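Local coordinates for thioredoxin-like fold domain-containing protein (PDB 1Z6M) that is of unknown function but adopts a thioredoxin-like fold and carries a CxxC motif at a helix start, consistent with a thiol-disulfide oxidoreductase, at residues A[128-132]-A[133-137]. Sequence-based numbering, arbitrary orientation. Where two conformers were deposited one is given.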
loop_
_atom_site.group_PDB
_atom_site.type_symbol
_atom_site.label_atom_id
_atom_site.label_comp_id
_atom_site.label_asym_id
_atom_site.label_seq_id
_atom_site.Cartn_x
_atom_site.Cartn_y
_atom_site.Cartn_z
ATOM N N GLU A 128 4.880 13.901 11.769
ATOM C CA GLU A 128 4.696 14.293 10.366
ATOM C C GLU A 128 6.050 14.329 9.679
ATOM O O GLU A 128 7.000 14.893 10.217
ATOM C CB GLU A 128 3.996 15.653 10.265
ATOM C CG GLU A 128 3.515 16.025 8.852
ATOM C CD GLU A 128 4.608 16.616 7.971
ATOM O OE1 GLU A 128 5.522 17.301 8.495
ATOM O OE2 GLU A 128 4.549 16.395 6.747
ATOM N N GLN A 129 6.132 13.712 8.502
ATOM C CA GLN A 129 7.383 13.638 7.757
ATOM C C GLN A 129 7.141 13.375 6.283
ATOM O O GLN A 129 7.716 12.447 5.708
ATOM C CB GLN A 129 8.306 12.572 8.357
ATOM C CG GLN A 129 7.648 11.210 8.608
ATOM C CD GLN A 129 8.481 10.345 9.525
ATOM O OE1 GLN A 129 9.541 9.844 9.142
ATOM N NE2 GLN A 129 8.016 10.182 10.757
ATOM N N LYS A 130 6.309 14.212 5.669
ATOM C CA LYS A 130 5.994 14.054 4.247
ATOM C C LYS A 130 7.283 14.044 3.422
ATOM O O LYS A 130 8.159 14.888 3.614
ATOM C CB LYS A 130 5.058 15.165 3.764
ATOM C CG LYS A 130 4.562 15.012 2.321
ATOM C CD LYS A 130 3.541 16.095 1.980
ATOM C CE LYS A 130 3.122 16.073 0.521
ATOM N NZ LYS A 130 2.274 17.267 0.216
ATOM N N ASP A 131 7.406 13.061 2.534
ATOM C CA ASP A 131 8.472 13.055 1.534
ATOM C C ASP A 131 7.803 13.436 0.217
ATOM O O ASP A 131 7.206 12.594 -0.459
ATOM C CB ASP A 131 9.137 11.671 1.462
ATOM C CG ASP A 131 10.275 11.607 0.454
ATOM O OD1 ASP A 131 10.294 12.415 -0.495
ATOM O OD2 ASP A 131 11.149 10.723 0.608
ATOM N N ALA A 132 7.851 14.723 -0.120
ATOM C CA ALA A 132 7.114 15.232 -1.282
ATOM C C ALA A 132 7.544 14.549 -2.577
ATOM O O ALA A 132 6.715 14.280 -3.453
ATOM C CB ALA A 132 7.270 16.743 -1.390
ATOM N N THR A 133 8.825 14.241 -2.688
ATOM C CA THR A 133 9.360 13.603 -3.885
ATOM C C THR A 133 8.804 12.174 -3.996
ATOM O O THR A 133 8.402 11.742 -5.056
ATOM C CB THR A 133 10.903 13.639 -3.913
ATOM O OG1 THR A 133 11.335 14.985 -3.679
ATOM C CG2 THR A 133 11.435 13.183 -5.267
ATOM N N LEU A 134 8.787 11.462 -2.883
ATOM C CA LEU A 134 8.229 10.119 -2.882
ATOM C C LEU A 134 6.736 10.137 -3.212
ATOM O O LEU A 134 6.270 9.337 -4.034
ATOM C CB LEU A 134 8.485 9.428 -1.547
ATOM C CG LEU A 134 8.107 7.950 -1.447
ATOM C CD1 LEU A 134 9.028 7.228 -0.471
ATOM C CD2 LEU A 134 6.640 7.785 -1.036
ATOM N N VAL A 135 5.982 11.039 -2.581
ATOM C CA VAL A 135 4.548 11.164 -2.844
ATOM C C VAL A 135 4.301 11.384 -4.334
ATOM O O VAL A 135 3.449 10.709 -4.935
ATOM C CB VAL A 135 3.902 12.307 -2.011
ATOM C CG1 VAL A 135 2.501 12.648 -2.505
ATOM C CG2 VAL A 135 3.872 11.927 -0.530
ATOM N N SER A 136 5.035 12.331 -4.930
ATOM C CA SER A 136 4.883 12.641 -6.344
ATOM C C SER A 136 5.330 11.456 -7.208
ATOM O O SER A 136 4.728 11.167 -8.243
ATOM C CB SER A 136 5.677 13.907 -6.680
ATOM O OG SER A 136 6.013 13.988 -8.049
ATOM N N ALA A 137 6.385 10.765 -6.770
ATOM C CA ALA A 137 6.911 9.638 -7.537
ATOM C C ALA A 137 5.873 8.522 -7.628
ATOM O O ALA A 137 5.686 7.930 -8.687
ATOM C CB ALA A 137 8.207 9.113 -6.945
HETATM O O HOH W 1 11.147 15.710 -1.217
#
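Lys-130 meets Val-135 at the approach to helix 132-145, its CG lying 4.3 Å from CG2 of the valine. Two residues before the helix begins, the backbone N of Lys-130 donates to OE2 of Glu-128, reaching that oxygen from above the carboxylate plane. Asp-131 then supplies the N-cap. A chi1 of -179° sets its CG beside the carbonyl carbon, bringing OD1 to Leu-134 N at 3.0 Å in a nearly straight bond (167°). The amide does not lie in the carboxylate plane but 67° out of it. Amides of a first helical turn lack a preceding helical carbonyl; OD1 accepts that of Leu-134, and the carboxylate charge probably suits the helix N-terminus. The same side chain crosses that of Leu-134 at about a right angle, Asp-131 CG resting 3.5 Å from Leu-134 CB. In one modelled conformer of Thr-133 a water may bridge OG1 to Asp-131 OD1, the latter bond weak. Asp-131 is also a backbone acceptor: its O takes Val-135 N at 2.9 Å, with Val-135 CG2 packed 3.4 Å from that O. Ala-132 continues the helical pattern, its O accepting from Ser-136 N at 3.0 Å. The cap marks where the loop following helix 113-123 turns into helix 132-145 at the protein surface; there Leu-134 touches Tyr-88, Val-135 touches Asp-70, and the backbone of Gln-129 bonds to that of His-84, just after helix 77-83.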